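Side-chain contacts in exopolygalacturonate lyase (Vibrio vulnificus, PDB 5A29), which probably cleaves pectic polysaccharide (polygalacturonate) by beta-elimination as a metal-dependent lyase of polysaccharide lyase family 2: residues P68-Y73 / T78-N83; H133-L138 / E142-Q147; G551-K556 / T562-K567. All blocks are in the same frame, centred on the assembly; numbering follows the deposited sequence.

Interaction 1 (P68-Y73 / T78-N83)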
ATOM      1  N   PRO A  68      -3.903   7.068 -24.125  1.00 25.29           N
ATOM      2  CA  PRO A  68      -3.126   6.343 -23.072  1.00 26.32           C
ATOM      3  C   PRO A  68      -1.685   6.793 -22.955  1.00 30.14           C
ATOM      4  O   PRO A  68      -1.040   7.160 -23.983  1.00 27.26           O
ATOM      5  CB  PRO A  68      -3.190   4.893 -23.532  1.00 25.20           C
ATOM      6  CG  PRO A  68      -4.423   4.790 -24.374  1.00 25.02           C
ATOM      7  CD  PRO A  68      -4.495   6.122 -25.100  1.00 27.04           C
ATOM      8  N   VAL A  69      -1.174   6.800 -21.724  1.00 24.22           N
ATOM      9  CA  VAL A  69       0.139   7.369 -21.456  1.00 24.50           C
ATOM     10  C   VAL A  69       1.226   6.392 -21.929  1.00 23.92           C
ATOM     11  O   VAL A  69       0.941   5.215 -22.190  1.00 22.94           O
ATOM     12  CB  VAL A  69       0.337   7.728 -19.983  1.00 24.01           C
ATOM     13  CG1 VAL A  69      -0.583   8.874 -19.549  1.00 24.01           C
ATOM     14  CG2 VAL A  69       0.170   6.455 -19.118  1.00 21.57           C
ATOM     15  N   GLU A  70       2.453   6.915 -22.083  1.00 25.91           N
ATOM     16  CA  GLU A  70       3.545   6.164 -22.688  1.00 24.43           C
ATOM     17  C   GLU A  70       4.798   6.154 -21.823  1.00 22.33           C
ATOM     18  O   GLU A  70       5.185   7.166 -21.279  1.00 25.62           O
ATOM     19  CB  GLU A  70       3.925   6.844 -24.043  1.00 24.81           C
ATOM     20  CG  GLU A  70       2.850   6.665 -25.080  1.00 41.60           C
ATOM     21  CD  GLU A  70       3.172   7.395 -26.388  1.00 44.88           C
ATOM     22  OE1 GLU A  70       4.020   8.316 -26.404  1.00 48.56           O
ATOM     23  OE2 GLU A  70       2.580   7.015 -27.397  1.00 54.29           O
ATOM     24  N   TRP A  71       5.463   5.004 -21.752  1.00 26.77           N
ATOM     25  CA  TRP A  71       6.867   5.010 -21.261  1.00 26.81           C
ATOM     26  C   TRP A  71       7.745   5.481 -22.422  1.00 28.73           C
ATOM     27  O   TRP A  71       7.549   4.997 -23.548  1.00 31.42           O
ATOM     28  CB  TRP A  71       7.312   3.572 -20.873  1.00 25.43           C
ATOM     29  CG  TRP A  71       8.609   3.597 -20.091  1.00 27.13           C
ATOM     30  CD1 TRP A  71       9.860   3.434 -20.587  1.00 28.90           C
ATOM     31  CD2 TRP A  71       8.758   3.857 -18.673  1.00 27.91           C
ATOM     32  NE1 TRP A  71      10.803   3.595 -19.569  1.00 28.93           N
ATOM     33  CE2 TRP A  71      10.147   3.832 -18.386  1.00 28.15           C
ATOM     34  CE3 TRP A  71       7.842   4.097 -17.620  1.00 28.68           C
ATOM     35  CZ2 TRP A  71      10.655   4.028 -17.108  1.00 26.98           C
ATOM     36  CZ3 TRP A  71       8.350   4.289 -16.321  1.00 26.88           C
ATOM     37  CH2 TRP A  71       9.742   4.233 -16.076  1.00 31.96           C
ATOM     38  N   ILE A  72       8.677   6.395 -22.147  1.00 30.55           N
ATOM     39  CA  ILE A  72       9.655   6.824 -23.135  1.00 32.03           C
ATOM     40  C   ILE A  72      11.024   6.246 -22.773  1.00 33.01           C
ATOM     41  O   ILE A  72      11.595   6.601 -21.736  1.00 30.80           O
ATOM     42  CB  ILE A  72       9.761   8.347 -23.171  1.00 29.86           C
ATOM     43  CG1 ILE A  72       8.398   8.922 -23.600  1.00 30.30           C
ATOM     44  CG2 ILE A  72      10.859   8.784 -24.176  1.00 31.66           C
ATOM     45  CD1 ILE A  72       8.326  10.421 -23.389  1.00 31.79           C
ATOM     46  N   TYR A  73      11.548   5.376 -23.629  1.00 34.27           N
ATOM     47  CA  TYR A  73      12.901   4.828 -23.418  1.00 34.91           C
ATOM     48  C   TYR A  73      14.066   5.777 -23.733  1.00 41.84           C
ATOM     49  O   TYR A  73      13.875   6.766 -24.422  1.00 37.95           O
ATOM     50  CB  TYR A  73      13.070   3.553 -24.221  1.00 33.67           C
ATOM     51  CG  TYR A  73      12.231   2.460 -23.668  1.00 36.29           C
ATOM     52  CD1 TYR A  73      12.732   1.618 -22.669  1.00 36.24           C
ATOM     53  CD2 TYR A  73      10.954   2.219 -24.158  1.00 34.30           C
ATOM     54  CE1 TYR A  73      11.991   0.551 -22.201  1.00 36.46           C
ATOM     55  CE2 TYR A  73      10.185   1.166 -23.667  1.00 33.14           C
ATOM     56  CZ  TYR A  73      10.716   0.366 -22.660  1.00 36.08           C
ATOM     57  OH  TYR A  73      10.002  -0.684 -22.169  1.00 33.03           O
ATOM     58  N   THR A  78       8.832   4.737 -27.713  1.00 40.28           N
ATOM     59  CA  THR A  78       7.726   4.910 -26.739  1.00 39.43           C
ATOM     60  C   THR A  78       6.900   3.640 -26.715  1.00 39.42           C
ATOM     61  O   THR A  78       6.778   2.939 -27.739  1.00 36.03           O
ATOM     62  CB  THR A  78       6.805   6.094 -27.042  1.00 38.14           C
ATOM     63  OG1 THR A  78       6.214   5.906 -28.323  1.00 39.27           O
ATOM     64  CG2 THR A  78       7.555   7.424 -26.977  1.00 36.83           C
ATOM     65  N   ALA A  79       6.439   3.270 -25.513  1.00 33.31           N
ATOM     66  CA  ALA A  79       5.546   2.129 -25.393  1.00 32.71           C
ATOM     67  C   ALA A  79       4.358   2.524 -24.508  1.00 31.39           C
ATOM     68  O   ALA A  79       4.529   3.000 -23.391  1.00 29.45           O
ATOM     69  CB  ALA A  79       6.259   0.895 -24.844  1.00 30.31           C
ATOM     70  N   THR A  80       3.171   2.313 -25.040  1.00 32.67           N
ATOM     71  CA  THR A  80       1.957   2.597 -24.295  1.00 27.87           C
ATOM     72  C   THR A  80       1.828   1.582 -23.157  1.00 27.76           C
ATOM     73  O   THR A  80       1.861   0.377 -23.410  1.00 23.50           O
ATOM     74  CB  THR A  80       0.735   2.475 -25.237  1.00 32.21           C
ATOM     75  OG1 THR A  80       0.911   3.450 -26.283  1.00 28.19           O
ATOM     76  CG2 THR A  80      -0.528   2.850 -24.475  1.00 28.63           C
ATOM     77  N   ILE A  81       1.573   2.073 -21.940  1.00 25.85           N
ATOM     78  CA  ILE A  81       1.681   1.204 -20.716  1.00 24.56           C
ATOM     79  C   ILE A  81       0.373   0.513 -20.405  1.00 28.24           C
ATOM     80  O   ILE A  81      -0.665   1.180 -20.253  1.00 25.95           O
ATOM     81  CB  ILE A  81       2.095   2.053 -19.487  1.00 24.70           C
ATOM     82  CG1 ILE A  81       3.436   2.701 -19.768  1.00 25.19           C
ATOM     83  CG2 ILE A  81       2.131   1.154 -18.208  1.00 22.43           C
ATOM     84  CD1 ILE A  81       3.741   3.922 -18.947  1.00 24.07           C
ATOM     85  N   SER A  82       0.382  -0.816 -20.337  1.00 28.04           N
ATOM     86  CA  SER A  82      -0.662  -1.558 -19.620  1.00 26.10           C
ATOM     87  C   SER A  82      -0.025  -2.431 -18.479  1.00 32.79           C
ATOM     88  O   SER A  82       0.549  -3.499 -18.738  1.00 29.05           O
ATOM     89  CB  SER A  82      -1.389  -2.452 -20.599  1.00 26.30           C
ATOM     90  OG  SER A  82      -2.442  -3.185 -19.993  1.00 29.00           O
ATOM     91  N   ASN A  83      -0.203  -2.017 -17.225  1.00 26.87           N
ATOM     92  CA  ASN A  83       0.416  -2.733 -16.076  1.00 23.85           C
ATOM     93  C   ASN A  83      -0.710  -3.099 -15.137  1.00 23.79           C
ATOM     94  O   ASN A  83      -1.203  -2.252 -14.418  1.00 22.29           O
ATOM     95  CB  ASN A  83       1.441  -1.798 -15.419  1.00 21.13           C
ATOM     96  CG  ASN A  83       2.321  -2.534 -14.395  1.00 24.46           C
ATOM     97  OD1 ASN A  83       1.883  -3.494 -13.790  1.00 22.90           O
ATOM     98  ND2 ASN A  83       3.517  -2.072 -14.202  1.00 23.13           N
TER
HETATM   99  O   HOH W   1      -0.979   6.330 -26.514  1.00 38.01           O
HETATM  100  O   HOH W   2      -1.229   3.698 -20.658  1.00 31.28           O
HETATM  101  O   HOH W   3       3.676   4.725 -27.789  1.00 51.91           O

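Interaction 2 (H133-L138 / E142-Q147). With MN (manganese (II) ion), chain C.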
ATOM      1  N   HIS A 133       8.745  -3.473 -12.559  1.00 21.63           N
ATOM      2  CA  HIS A 133       9.817  -3.552 -13.607  1.00 20.59           C
ATOM      3  C   HIS A 133       9.341  -4.392 -14.752  1.00 22.92           C
ATOM      4  O   HIS A 133      10.170  -4.902 -15.534  1.00 24.29           O
ATOM      5  CB  HIS A 133      11.093  -4.218 -13.045  1.00 20.92           C
ATOM      6  CG  HIS A 133      11.818  -3.438 -11.995  1.00 21.12           C
ATOM      7  ND1 HIS A 133      12.142  -2.112 -12.114  1.00 21.33           N
ATOM      8  CD2 HIS A 133      12.313  -3.836 -10.800  1.00 21.55           C
ATOM      9  CE1 HIS A 133      12.810  -1.713 -11.034  1.00 20.14           C
ATOM     10  NE2 HIS A 133      12.925  -2.747 -10.221  1.00 23.53           N
ATOM     11  N   ARG A 134       8.014  -4.578 -14.899  1.00 23.42           N
ATOM     12  CA  ARG A 134       7.518  -5.286 -16.076  1.00 23.42           C
ATOM     13  C   ARG A 134       6.084  -4.843 -16.426  1.00 30.42           C
ATOM     14  O   ARG A 134       5.226  -4.792 -15.555  1.00 25.21           O
ATOM     15  CB  ARG A 134       7.444  -6.815 -15.851  1.00 26.72           C
ATOM     16  CG  ARG A 134       7.633  -7.624 -17.154  1.00 30.32           C
ATOM     17  CD  ARG A 134       9.125  -7.598 -17.508  1.00 31.15           C
ATOM     18  NE  ARG A 134       9.466  -7.984 -18.889  1.00 37.66           N
ATOM     19  CZ  ARG A 134       9.551  -9.239 -19.275  1.00 42.37           C
ATOM     20  NH1 ARG A 134       9.219 -10.200 -18.415  1.00 42.83           N
ATOM     21  NH2 ARG A 134       9.922  -9.536 -20.521  1.00 35.78           N
ATOM     22  N   PHE A 135       5.781  -4.677 -17.714  1.00 27.89           N
ATOM     23  CA  PHE A 135       4.398  -4.390 -18.099  1.00 25.14           C
ATOM     24  C   PHE A 135       4.148  -4.832 -19.550  1.00 30.72           C
ATOM     25  O   PHE A 135       5.075  -5.252 -20.242  1.00 30.51           O
ATOM     26  CB  PHE A 135       4.061  -2.887 -17.877  1.00 21.32           C
ATOM     27  CG  PHE A 135       4.809  -1.918 -18.779  1.00 23.99           C
ATOM     28  CD1 PHE A 135       4.315  -1.594 -20.063  1.00 27.80           C
ATOM     29  CD2 PHE A 135       5.966  -1.292 -18.345  1.00 25.04           C
ATOM     30  CE1 PHE A 135       4.962  -0.666 -20.892  1.00 25.02           C
ATOM     31  CE2 PHE A 135       6.643  -0.373 -19.177  1.00 30.91           C
ATOM     32  CZ  PHE A 135       6.150  -0.062 -20.451  1.00 29.13           C
ATOM     33  N   VAL A 136       2.907  -4.699 -20.010  1.00 29.18           N
ATOM     34  CA  VAL A 136       2.525  -5.112 -21.383  1.00 28.33           C
ATOM     35  C   VAL A 136       2.370  -3.857 -22.281  1.00 29.70           C
ATOM     36  O   VAL A 136       1.787  -2.856 -21.852  1.00 26.78           O
ATOM     37  CB  VAL A 136       1.244  -5.924 -21.348  1.00 27.39           C
ATOM     38  CG1 VAL A 136       0.878  -6.416 -22.779  1.00 28.77           C
ATOM     39  CG2 VAL A 136       1.441  -7.166 -20.472  1.00 28.59           C
ATOM     40  N   ASN A 137       2.996  -3.858 -23.469  1.00 27.31           N
ATOM     41  CA  ASN A 137       2.786  -2.804 -24.476  1.00 26.37           C
ATOM     42  C   ASN A 137       1.310  -2.852 -24.925  1.00 23.95           C
ATOM     43  O   ASN A 137       0.847  -3.867 -25.482  1.00 25.08           O
ATOM     44  CB  ASN A 137       3.731  -3.003 -25.702  1.00 27.81           C
ATOM     45  CG  ASN A 137       3.760  -1.780 -26.623  1.00 32.46           C
ATOM     46  OD1 ASN A 137       2.707  -1.282 -27.044  1.00 33.42           O
ATOM     47  ND2 ASN A 137       4.946  -1.247 -26.872  1.00 29.27           N
ATOM     48  N   LEU A 138       0.527  -1.785 -24.645  1.00 27.24           N
ATOM     49  CA  LEU A 138      -0.940  -1.863 -24.916  1.00 25.89           C
ATOM     50  C   LEU A 138      -1.257  -2.001 -26.457  1.00 28.82           C
ATOM     51  O   LEU A 138      -2.255  -2.638 -26.877  1.00 29.33           O
ATOM     52  CB  LEU A 138      -1.644  -0.577 -24.372  1.00 25.20           C
ATOM     53  CG  LEU A 138      -3.186  -0.583 -24.420  1.00 24.61           C
ATOM     54  CD1 LEU A 138      -3.845  -1.498 -23.403  1.00 26.70           C
ATOM     55  CD2 LEU A 138      -3.717   0.840 -24.192  1.00 25.44           C
ATOM     56  N   GLU A 142       3.497  -6.868 -26.805  1.00 30.58           N
ATOM     57  CA  GLU A 142       4.826  -7.343 -26.422  1.00 35.44           C
ATOM     58  C   GLU A 142       5.040  -7.021 -24.932  1.00 39.08           C
ATOM     59  O   GLU A 142       4.497  -6.012 -24.433  1.00 28.84           O
ATOM     60  CB  GLU A 142       5.858  -6.593 -27.249  1.00 37.42           C
ATOM     61  CG  GLU A 142       5.828  -6.988 -28.732  1.00 47.68           C
ATOM     62  CD  GLU A 142       6.491  -5.945 -29.615  1.00 70.42           C
ATOM     63  OE1 GLU A 142       6.366  -4.712 -29.337  1.00 67.80           O
ATOM     64  OE2 GLU A 142       7.138  -6.361 -30.600  1.00 77.78           O
ATOM     65  N   LEU A 143       5.865  -7.821 -24.240  1.00 37.62           N
ATOM     66  CA  LEU A 143       6.339  -7.454 -22.892  1.00 35.79           C
ATOM     67  C   LEU A 143       7.298  -6.311 -22.925  1.00 37.29           C
ATOM     68  O   LEU A 143       8.109  -6.207 -23.870  1.00 38.71           O
ATOM     69  CB  LEU A 143       7.009  -8.641 -22.199  1.00 30.77           C
ATOM     70  CG  LEU A 143       6.090  -9.843 -22.222  1.00 31.74           C
ATOM     71  CD1 LEU A 143       6.814 -10.975 -21.509  1.00 33.17           C
ATOM     72  CD2 LEU A 143       4.701  -9.563 -21.621  1.00 31.30           C
ATOM     73  N   GLU A 144       7.228  -5.450 -21.907  1.00 29.97           N
ATOM     74  CA  GLU A 144       8.159  -4.349 -21.804  1.00 28.56           C
ATOM     75  C   GLU A 144       8.938  -4.443 -20.511  1.00 27.93           C
ATOM     76  O   GLU A 144       8.388  -4.875 -19.501  1.00 29.23           O
ATOM     77  CB  GLU A 144       7.405  -2.990 -21.856  1.00 29.31           C
ATOM     78  CG  GLU A 144       6.656  -2.775 -23.194  1.00 30.45           C
ATOM     79  CD  GLU A 144       7.613  -2.421 -24.337  1.00 32.74           C
ATOM     80  OE1 GLU A 144       8.761  -1.944 -24.070  1.00 32.91           O
ATOM     81  OE2 GLU A 144       7.177  -2.555 -25.498  1.00 35.20           O
ATOM     82  N   GLY A 145      10.190  -3.981 -20.544  1.00 33.11           N
ATOM     83  CA  GLY A 145      11.094  -3.974 -19.376  1.00 30.95           C
ATOM     84  C   GLY A 145      11.625  -2.561 -19.276  1.00 35.07           C
ATOM     85  O   GLY A 145      12.580  -2.210 -19.967  1.00 33.59           O
ATOM     86  N   PRO A 146      10.993  -1.712 -18.447  1.00 28.47           N
ATOM     87  CA  PRO A 146      11.372  -0.289 -18.342  1.00 28.04           C
ATOM     88  C   PRO A 146      12.810  -0.105 -17.872  1.00 30.29           C
ATOM     89  O   PRO A 146      13.440   0.954 -18.114  1.00 31.44           O
ATOM     90  CB  PRO A 146      10.412   0.263 -17.262  1.00 31.88           C
ATOM     91  CG  PRO A 146       9.861  -0.962 -16.569  1.00 29.44           C
ATOM     92  CD  PRO A 146       9.832  -2.058 -17.602  1.00 28.86           C
ATOM     93  N   GLN A 147      13.307  -1.126 -17.173  1.00 32.69           N
ATOM     94  CA  GLN A 147      14.658  -1.113 -16.636  1.00 31.97           C
ATOM     95  C   GLN A 147      15.517  -2.133 -17.405  1.00 30.34           C
ATOM     96  O   GLN A 147      15.347  -3.358 -17.219  1.00 30.77           O
ATOM     97  CB  GLN A 147      14.691  -1.487 -15.132  1.00 31.01           C
ATOM     98  CG  GLN A 147      16.044  -1.223 -14.510  1.00 33.40           C
ATOM     99  CD  GLN A 147      15.918  -1.085 -13.025  1.00 43.04           C
ATOM    100  OE1 GLN A 147      15.673  -2.086 -12.321  1.00 40.62           O
ATOM    101  NE2 GLN A 147      16.027   0.159 -12.528  1.00 40.97           N
TER
HETATM  102 MN    MN C 601      13.540  -2.720  -8.191  1.00 20.94          MN
HETATM  103  O   HOH W   4      12.515  -3.945 -16.586  1.00 31.48           O
HETATM  104  O   HOH W   5      10.662  -7.018 -21.826  1.00 56.74           O
HETATM  105  O   HOH W   6      12.530  -0.707  -7.985  1.00 20.22           O

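Interaction 3 (G551-K556 / T562-K567)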
ATOM      1  N   GLY A 551      12.296   2.493 -13.923  1.00 23.57           N
ATOM      2  CA  GLY A 551      13.338   2.116 -14.913  1.00 26.31           C
ATOM      3  C   GLY A 551      13.964   3.383 -15.455  1.00 28.51           C
ATOM      4  O   GLY A 551      14.015   4.413 -14.757  1.00 27.77           O
ATOM      5  N   GLU A 552      14.459   3.320 -16.699  1.00 31.56           N
ATOM      6  CA  GLU A 552      15.074   4.511 -17.324  1.00 30.93           C
ATOM      7  C   GLU A 552      14.009   5.191 -18.204  1.00 26.58           C
ATOM      8  O   GLU A 552      13.424   4.560 -19.085  1.00 26.93           O
ATOM      9  CB  GLU A 552      16.306   4.131 -18.212  1.00 33.12           C
ATOM     10  CG  GLU A 552      17.496   3.512 -17.462  1.00 41.68           C
ATOM     11  CD  GLU A 552      17.387   1.988 -17.224  1.00 45.03           C
ATOM     12  OE1 GLU A 552      16.906   1.205 -18.106  1.00 43.91           O
ATOM     13  OE2 GLU A 552      17.824   1.549 -16.128  1.00 46.56           O
ATOM     14  N   PHE A 553      13.789   6.465 -17.959  1.00 29.40           N
ATOM     15  CA  PHE A 553      12.738   7.198 -18.677  1.00 30.77           C
ATOM     16  C   PHE A 553      13.430   8.307 -19.439  1.00 27.84           C
ATOM     17  O   PHE A 553      13.967   9.193 -18.822  1.00 31.53           O
ATOM     18  CB  PHE A 553      11.743   7.810 -17.663  1.00 26.70           C
ATOM     19  CG  PHE A 553      10.457   8.309 -18.301  1.00 29.99           C
ATOM     20  CD1 PHE A 553      10.411   9.572 -18.909  1.00 29.70           C
ATOM     21  CD2 PHE A 553       9.344   7.478 -18.379  1.00 27.85           C
ATOM     22  CE1 PHE A 553       9.248  10.018 -19.545  1.00 29.32           C
ATOM     23  CE2 PHE A 553       8.175   7.929 -19.015  1.00 33.76           C
ATOM     24  CZ  PHE A 553       8.135   9.196 -19.599  1.00 27.28           C
ATOM     25  N   ALA A 554      13.424   8.262 -20.770  1.00 37.16           N
ATOM     26  CA  ALA A 554      14.103   9.319 -21.569  1.00 37.48           C
ATOM     27  C   ALA A 554      15.518   9.546 -21.044  1.00 35.53           C
ATOM     28  O   ALA A 554      16.294   8.594 -20.907  1.00 39.26           O
ATOM     29  CB  ALA A 554      13.341  10.625 -21.513  1.00 33.94           C
ATOM     30  N   GLY A 555      15.801  10.790 -20.672  1.00 36.93           N
ATOM     31  CA  GLY A 555      17.133  11.203 -20.201  1.00 41.19           C
ATOM     32  C   GLY A 555      17.489  10.752 -18.790  1.00 47.68           C
ATOM     33  O   GLY A 555      18.619  10.962 -18.356  1.00 43.05           O
ATOM     34  N   LYS A 556      16.546  10.114 -18.073  1.00 41.03           N
ATOM     35  CA  LYS A 556      16.670   9.982 -16.626  1.00 40.33           C
ATOM     36  C   LYS A 556      16.854   8.531 -16.239  1.00 39.61           C
ATOM     37  O   LYS A 556      16.002   7.714 -16.508  1.00 35.45           O
ATOM     38  CB  LYS A 556      15.442  10.569 -15.920  1.00 47.13           C
ATOM     39  CG  LYS A 556      15.776  11.110 -14.558  1.00 54.23           C
ATOM     40  CD  LYS A 556      14.677  10.760 -13.591  1.00 62.71           C
ATOM     41  CE  LYS A 556      14.436  11.897 -12.630  1.00 65.47           C
ATOM     42  NZ  LYS A 556      13.841  13.031 -13.393  1.00 66.39           N
ATOM     43  N   THR A 562       5.356   7.654 -11.495  1.00 23.65           N
ATOM     44  CA  THR A 562       4.785   8.541 -10.493  1.00 23.42           C
ATOM     45  C   THR A 562       5.190   9.971 -10.719  1.00 26.24           C
ATOM     46  O   THR A 562       4.382  10.859 -10.597  1.00 25.19           O
ATOM     47  CB  THR A 562       5.314   8.100  -9.092  1.00 23.96           C
ATOM     48  OG1 THR A 562       5.170   6.663  -9.027  1.00 27.46           O
ATOM     49  CG2 THR A 562       4.452   8.666  -7.988  1.00 28.91           C
ATOM     50  N   ASN A 563       6.462  10.205 -11.044  1.00 25.40           N
ATOM     51  CA  ASN A 563       6.916  11.544 -11.284  1.00 27.55           C
ATOM     52  C   ASN A 563       6.919  11.851 -12.779  1.00 31.34           C
ATOM     53  O   ASN A 563       6.338  12.843 -13.191  1.00 29.90           O
ATOM     54  CB  ASN A 563       8.328  11.703 -10.764  1.00 33.95           C
ATOM     55  CG  ASN A 563       8.812  13.114 -10.918  1.00 47.36           C
ATOM     56  OD1 ASN A 563       8.274  14.036 -10.293  1.00 44.55           O
ATOM     57  ND2 ASN A 563       9.802  13.310 -11.787  1.00 47.55           N
ATOM     58  N   GLU A 564       7.550  10.992 -13.578  1.00 25.99           N
ATOM     59  CA  GLU A 564       7.835  11.301 -15.006  1.00 29.31           C
ATOM     60  C   GLU A 564       6.548  11.390 -15.815  1.00 30.29           C
ATOM     61  O   GLU A 564       6.528  12.061 -16.863  1.00 27.28           O
ATOM     62  CB  GLU A 564       8.745  10.239 -15.657  1.00 30.09           C
ATOM     63  CG  GLU A 564      10.128  10.152 -14.956  1.00 31.72           C
ATOM     64  CD  GLU A 564      10.770  11.516 -14.687  1.00 39.39           C
ATOM     65  OE1 GLU A 564      10.995  12.284 -15.647  1.00 44.43           O
ATOM     66  OE2 GLU A 564      11.049  11.861 -13.527  1.00 37.23           O
ATOM     67  N   ILE A 565       5.513  10.662 -15.381  1.00 27.06           N
ATOM     68  CA  ILE A 565       4.196  10.742 -16.012  1.00 24.64           C
ATOM     69  C   ILE A 565       3.162  11.522 -15.167  1.00 28.94           C
ATOM     70  O   ILE A 565       2.655  12.567 -15.595  1.00 27.78           O
ATOM     71  CB  ILE A 565       3.662   9.374 -16.414  1.00 25.14           C
ATOM     72  CG1 ILE A 565       4.624   8.731 -17.429  1.00 25.02           C
ATOM     73  CG2 ILE A 565       2.201   9.458 -16.883  1.00 23.91           C
ATOM     74  CD1 ILE A 565       4.346   7.289 -17.789  1.00 23.81           C
ATOM     75  N   TYR A 566       2.882  11.048 -13.948  1.00 21.04           N
ATOM     76  CA  TYR A 566       1.700  11.481 -13.239  1.00 23.81           C
ATOM     77  C   TYR A 566       1.840  12.806 -12.532  1.00 22.12           C
ATOM     78  O   TYR A 566       0.814  13.335 -12.024  1.00 23.00           O
ATOM     79  CB  TYR A 566       1.138  10.361 -12.298  1.00 20.72           C
ATOM     80  CG  TYR A 566       0.750   9.154 -13.119  1.00 24.81           C
ATOM     81  CD1 TYR A 566      -0.391   9.180 -13.930  1.00 20.74           C
ATOM     82  CD2 TYR A 566       1.570   8.032 -13.173  1.00 23.76           C
ATOM     83  CE1 TYR A 566      -0.757   8.093 -14.681  1.00 19.80           C
ATOM     84  CE2 TYR A 566       1.223   6.942 -13.922  1.00 23.00           C
ATOM     85  CZ  TYR A 566       0.064   7.002 -14.693  1.00 24.26           C
ATOM     86  OH  TYR A 566      -0.296   5.938 -15.449  1.00 25.09           O
ATOM     87  N   LYS A 567       3.050  13.375 -12.514  1.00 21.68           N
ATOM     88  CA  LYS A 567       3.224  14.737 -11.976  1.00 22.18           C
ATOM     89  C   LYS A 567       3.494  15.811 -13.065  1.00 22.82           C
ATOM     90  O   LYS A 567       3.655  16.971 -12.732  1.00 25.07           O
ATOM     91  CB  LYS A 567       4.357  14.826 -10.920  1.00 25.30           C
ATOM     92  CG  LYS A 567       4.033  14.090  -9.627  1.00 27.75           C
ATOM     93  CD  LYS A 567       5.162  14.313  -8.652  1.00 32.65           C
ATOM     94  CE  LYS A 567       4.746  13.759  -7.333  1.00 41.01           C
ATOM     95  NZ  LYS A 567       5.839  14.046  -6.364  1.00 47.99           N
TER

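Interaction 1 (P68-Y73 / T78-N83)
Ile81 and Trp71 show how a beta hairpin can be tight on one face and loose on the other. Strands 70-72 and 78-82 run antiparallel, laced by three backbone hydrogen bonds: Trp71 and Ala79 exchange two, Trp71 N to Ala79 O and Ala79 N to Trp71 O, each 2.8 Å long, and Ile81 N gives a longer one to Val69 O. On the packed side Ile81 carries CG1 anti to its carbonyl carbon (chi1 -60°), which brings CD1 over the facing strand, 3.5 Å from Trp71 N and 4.1 Å from Trp71 CB, at the edge of the indole. Phe135 of the neighbouring strand covers this side, and Trp71 NE1 is held by the carbonyl of Glu552. Further along, the Tyr73 ring presents its edge to the Ala79 methyl and receives Trp71 CD1 over the centre of one face.

The side of Glu70, Ile72, Thr78 and Thr80 is looser and wetter. Glu70 extends obliquely past Thr78, with OE1 3.6 Å from Thr78 CB, while Ile72 CG1 lies alongside Thr78 CG2. A water gives weak bonds to Glu70 OE2 and Thr80 OG1, although the stronger partner of that hydroxyl is Asp139. The exception is Pro68 CB, pressed to 3.5 Å from Thr80 CG2, closer than carbons usually sit. The main-chain ladder thus fixes the register and apolar contacts secure the Trp71 side, while between the Glu70 carboxylate and the Thr80 hydroxyl the link is a weakly bound water.

Interaction 2 (H133-L138 / E142-Q147)
Glu144 and Phe135 face each other as the hydrogen-bonded pair of an antiparallel beta hairpin, strands 135-137 and 143-144, at the outer end of a four-stranded sheet. Of all the residues in the contact these two bury the most surface, with His133 close behind. Phe135 has its CG between the backbone N and the carbonyl carbon (chi1 67°), which lays the ring against the side chain of Glu144; Glu144 CB lies over one face, 3.6 Å from the ring centroid, in a CH-pi contact. The glutamate chain then bends at CG, carrying Glu144 OE2 to 2.9 Å from Asn137 ND2. This bond is nearly straight and lies in the amide plane of Asn137, yet it meets the carboxylate from above its plane. The other oxygen, OE1, forms a salt bridge with Arg77, so this buried acid is held at both carboxylate oxygens and probably stays charged.

His133, third in buried surface, lies just before strand 135-137 and turns to the metal site. Its NE2 binds manganese at 2.1 Å, alongside Glu154 and His196, while ND1 donates to the carbonyl of His550, which should fix the ring's rotation. Gln147, anchored by Asn150, places OE1 above one face of the imidazole, offset toward the rim and 3.2 Å from His133 CE1.

Interaction 3 (G551-K556 / T562-K567)
The chain of 551-556 folds back on itself in a type II' beta turn from Phe553 to Lys556, with backbone bonds in both directions between these two residues, whereas 562-567 carries the end of the short helix 561-564 and the residues after it. The backbones stay well apart: the nearest pair of CA atoms, Phe553 and Glu564, is 7.4 Å apart, and side chains span the interval. Glu564 CB sits over the centre of the Phe553 ring, 3.7 Å from its centroid and 11° off the normal, a CH-pi contact made with the two side chains running antiparallel alongside one another. Ile565 CG1 touches Phe553 CE2 at 4.0 Å, the two side chains lying roughly perpendicular.

The arrangement is a tight beta hairpin, strands 552-553 and 556-560, packed against the short helix that directly follows it, with the Phe553 ring also meeting Trp71 edge-to-face. Beyond the ring contact, a bend about the CB-CG bond turns the Glu564 carboxylate toward Lys556, whose NZ forms a salt bridge to Glu564 OE2 at 3.0 Å. Asn563 ND2 donates to that oxygen as well, at 2.6 Å, and the two donors arrive from opposite faces of the carboxylate plane.

How the interactions relate
From the N terminus, the chain first closes the short loop between 68-73 and 78-83 in interaction 1, then that between 133-138 and 142-147 in interaction 2; interaction 3 closes a short span near the C terminus, in which strand 556-560 runs into helix 561-564. The three lie in series, neither nested nor crossed. Interactions 1 and 2 are two hairpins side by side in one antiparallel sheet, joined where strand 78-82 borders strand 135-137, for instance by Thr80 O and Leu138 N. Segment 551-556 returns to both: Ala554 N meets Ile72 O, and Glu552 N meets Pro146 O. The C-terminal region is thereby tied to the sheet beside which His133, just before strand 135-137, binds manganese.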